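Local coordinates for protein alkaline serine protease AL20 (Nesterenkonia abyssinica, PDB 3CP7) that probably cleaves peptide bonds as a secreted, thermostable, trypsin-like serine protease active under alkaline conditions, at residues Asp5-Phe13 with Phe21-Ala29. Sequence-based numbering, arbitrary orientation.
Sequences DSPHIGKVF and FVCSANIVA
H8 and N26 lie side by side where strand 9-13 meets the antiparallel strand 21-27, H8 ND1 giving its hydrogen to N26 OD1. Followed outward, N26 first sends CB past H8 O, 4.1 Å off; CG, anti to the backbone N (chi1 -173°), then turns the amide back toward the first strand. There OD1 receives H8 ND1 at 2.8 Å, in the carbonyl plane on a lone pair and close to the imidazole plane; ring and amide planes are nonetheless turned 72° apart. OD1 also lies 3.4 Å from I9 CG1, and ND2, at the other tip, is hydrogen-bonded to Q183 OE1 and S113 OG. Asparagine suits this buried place because one small amide both accepts and donates; an alanine here would probably leave H8 ND1 without its acceptor and the imidazole freer to turn. H8 O meanwhile takes the nearly straight bond from I27 N (2.8 Å).

Further along, G10-A25 and V12-C23 are the hydrogen-bonded pairs. On the face of V12, C23 and A25, V12 CG2 rests against A25 CB at 3.6 Å, the small alanine admitting the branched valine, with F57 packed on both. On the face of K11, V22 and S24, the apolar chain of lysine, bent at chi4 (76°), slants across V22 CG2 while its amine reaches G138 O; S24, small and buried, has its hydroxyl satisfied by Y130 N and G167 O. The disulfide C23-C42 joins strand 21-27 to the residue after H41, a member of a probable Ser-His-Asp triad. This is the opening beta hairpin of the N-terminal barrel in a chymotrypsin-like fold.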
loop_
_atom_site.group_PDB
_atom_site.type_symbol
_atom_site.label_atom_id
_atom_site.label_comp_id
_atom_site.label_asym_id
_atom_site.label_seq_id
_atom_site.Cartn_x
_atom_site.Cartn_y
_atom_site.Cartn_z
ATOM N N ASP A 5 -30.449 10.662 0.465
ATOM C CA ASP A 5 -30.696 9.909 -0.761
ATOM C C ASP A 5 -29.480 9.185 -1.331
ATOM O O ASP A 5 -29.616 8.383 -2.241
ATOM C CB ASP A 5 -31.344 10.805 -1.812
ATOM C CG ASP A 5 -32.807 11.070 -1.516
ATOM O OD1 ASP A 5 -33.504 10.135 -1.049
ATOM O OD2 ASP A 5 -33.250 12.214 -1.742
ATOM N N SER A 6 -28.294 9.470 -0.807
ATOM C CA SER A 6 -27.070 8.833 -1.305
ATOM C C SER A 6 -26.151 8.492 -0.136
ATOM O O SER A 6 -25.062 9.064 -0.020
ATOM C CB SER A 6 -26.359 9.749 -2.312
ATOM O OG SER A 6 -26.046 11.001 -1.729
ATOM N N PRO A 7 -26.585 7.581 0.755
ATOM C CA PRO A 7 -25.875 7.332 2.009
ATOM C C PRO A 7 -24.523 6.639 1.868
ATOM O O PRO A 7 -23.782 6.570 2.843
ATOM C CB PRO A 7 -26.847 6.443 2.795
ATOM C CG PRO A 7 -27.639 5.757 1.739
ATOM C CD PRO A 7 -27.818 6.769 0.657
ATOM N N HIS A 8 -24.213 6.138 0.674
ATOM C CA HIS A 8 -22.873 5.639 0.405
ATOM C C HIS A 8 -21.842 6.768 0.417
ATOM O O HIS A 8 -20.675 6.514 0.687
ATOM C CB HIS A 8 -22.824 4.865 -0.915
ATOM C CG HIS A 8 -23.509 5.550 -2.060
ATOM N ND1 HIS A 8 -22.839 6.364 -2.949
ATOM C CD2 HIS A 8 -24.800 5.530 -2.474
ATOM C CE1 HIS A 8 -23.686 6.812 -3.862
ATOM N NE2 HIS A 8 -24.884 6.313 -3.599
ATOM N N ILE A 9 -22.275 7.999 0.137
ATOM C CA ILE A 9 -21.369 9.159 0.202
ATOM C C ILE A 9 -21.337 9.661 1.647
ATOM O O ILE A 9 -22.380 9.718 2.307
ATOM C CB ILE A 9 -21.818 10.313 -0.725
ATOM C CG1 ILE A 9 -22.212 9.794 -2.111
ATOM C CG2 ILE A 9 -20.690 11.341 -0.834
ATOM C CD1 ILE A 9 -22.755 10.866 -3.049
ATOM N N GLY A 10 -20.166 10.045 2.141
ATOM C CA GLY A 10 -20.077 10.490 3.525
ATOM C C GLY A 10 -18.933 11.438 3.773
ATOM O O GLY A 10 -18.103 11.678 2.886
ATOM N N LYS A 11 -18.898 11.958 5.000
ATOM C CA LYS A 11 -17.898 12.930 5.424
ATOM C C LYS A 11 -16.786 12.181 6.158
ATOM O O LYS A 11 -17.052 11.156 6.805
ATOM C CB LYS A 11 -18.548 13.982 6.326
ATOM C CG LYS A 11 -17.626 15.108 6.774
ATOM C CD LYS A 11 -18.396 16.096 7.613
ATOM C CE LYS A 11 -17.520 17.220 8.124
ATOM N NZ LYS A 11 -17.195 18.240 7.097
ATOM N N VAL A 12 -15.551 12.675 6.037
ATOM C CA VAL A 12 -14.395 12.073 6.694
ATOM C C VAL A 12 -13.822 13.074 7.703
ATOM O O VAL A 12 -13.740 14.272 7.409
ATOM C CB VAL A 12 -13.309 11.696 5.653
ATOM C CG1 VAL A 12 -12.003 11.349 6.326
ATOM C CG2 VAL A 12 -13.767 10.523 4.796
ATOM N N PHE A 13 -13.461 12.577 8.884
ATOM C CA PHE A 13 -12.695 13.344 9.866
ATOM C C PHE A 13 -11.383 12.615 10.084
ATOM O O PHE A 13 -11.342 11.388 10.117
ATOM C CB PHE A 13 -13.439 13.430 11.204
ATOM C CG PHE A 13 -14.795 14.073 11.120
ATOM C CD1 PHE A 13 -15.905 13.331 10.720
ATOM C CD2 PHE A 13 -14.968 15.409 11.459
ATOM C CE1 PHE A 13 -17.156 13.918 10.647
ATOM C CE2 PHE A 13 -16.227 16.005 11.390
ATOM C CZ PHE A 13 -17.317 15.253 10.997
ATOM N N PHE A 21 -8.587 17.659 10.559
ATOM C CA PHE A 21 -8.959 17.938 9.179
ATOM C C PHE A 21 -10.219 17.184 8.783
ATOM O O PHE A 21 -10.667 16.287 9.490
ATOM C CB PHE A 21 -7.799 17.587 8.242
ATOM C CG PHE A 21 -6.569 18.409 8.487
ATOM C CD1 PHE A 21 -5.605 17.984 9.404
ATOM C CD2 PHE A 21 -6.386 19.617 7.820
ATOM C CE1 PHE A 21 -4.471 18.766 9.655
ATOM C CE2 PHE A 21 -5.254 20.401 8.053
ATOM C CZ PHE A 21 -4.298 19.974 8.975
ATOM N N VAL A 22 -10.781 17.571 7.643
ATOM C CA VAL A 22 -11.976 16.939 7.110
ATOM C C VAL A 22 -11.810 16.640 5.612
ATOM O O VAL A 22 -11.057 17.306 4.904
ATOM C CB VAL A 22 -13.242 17.795 7.411
ATOM C CG1 VAL A 22 -13.169 19.161 6.740
ATOM C CG2 VAL A 22 -14.488 17.067 7.052
ATOM N N CYS A 23 -12.498 15.601 5.157
ATOM C CA CYS A 23 -12.454 15.170 3.757
ATOM C C CYS A 23 -13.819 14.559 3.429
ATOM O O CYS A 23 -14.792 14.740 4.185
ATOM C CB CYS A 23 -11.311 14.162 3.527
ATOM S SG CYS A 23 -9.753 14.861 2.886
ATOM N N SER A 24 -13.893 13.839 2.312
ATOM C CA SER A 24 -15.105 13.134 1.915
ATOM C C SER A 24 -14.682 11.753 1.425
ATOM O O SER A 24 -13.501 11.506 1.172
ATOM C CB SER A 24 -15.808 13.914 0.805
ATOM O OG SER A 24 -16.141 15.238 1.222
ATOM N N ALA A 25 -15.649 10.848 1.291
ATOM C CA ALA A 25 -15.375 9.508 0.783
ATOM C C ALA A 25 -16.668 8.854 0.328
ATOM O O ALA A 25 -17.750 9.426 0.467
ATOM C CB ALA A 25 -14.694 8.656 1.848
ATOM N N ASN A 26 -16.555 7.633 -0.188
ATOM C CA ASN A 26 -17.706 6.949 -0.743
ATOM C C ASN A 26 -17.578 5.445 -0.616
ATOM O O ASN A 26 -16.546 4.896 -0.958
ATOM C CB ASN A 26 -17.863 7.340 -2.217
ATOM C CG ASN A 26 -19.143 6.796 -2.837
ATOM O OD1 ASN A 26 -20.245 7.078 -2.358
ATOM N ND2 ASN A 26 -19.002 6.017 -3.912
ATOM N N ILE A 27 -18.640 4.783 -0.149
ATOM C CA ILE A 27 -18.649 3.321 -0.082
ATOM C C ILE A 27 -18.705 2.737 -1.490
ATOM O O ILE A 27 -19.643 3.008 -2.247
ATOM C CB ILE A 27 -19.845 2.757 0.732
ATOM C CG1 ILE A 27 -19.897 3.375 2.131
ATOM C CG2 ILE A 27 -19.753 1.228 0.811
ATOM C CD1 ILE A 27 -21.176 3.023 2.914
ATOM N N VAL A 28 -17.694 1.941 -1.829
ATOM C CA VAL A 28 -17.651 1.239 -3.112
ATOM C C VAL A 28 -17.837 -0.254 -2.865
ATOM O O VAL A 28 -17.403 -0.780 -1.839
ATOM C CB VAL A 28 -16.344 1.523 -3.904
ATOM C CG1 VAL A 28 -16.364 2.969 -4.417
ATOM C CG2 VAL A 28 -15.079 1.213 -3.068
ATOM N N ALA A 29 -18.517 -0.922 -3.794
ATOM C CA ALA A 29 -18.796 -2.357 -3.641
ATOM C C ALA A 29 -17.497 -3.106 -3.418
ATOM O O ALA A 29 -16.538 -2.892 -4.151
ATOM C CB ALA A 29 -19.500 -2.882 -4.863
#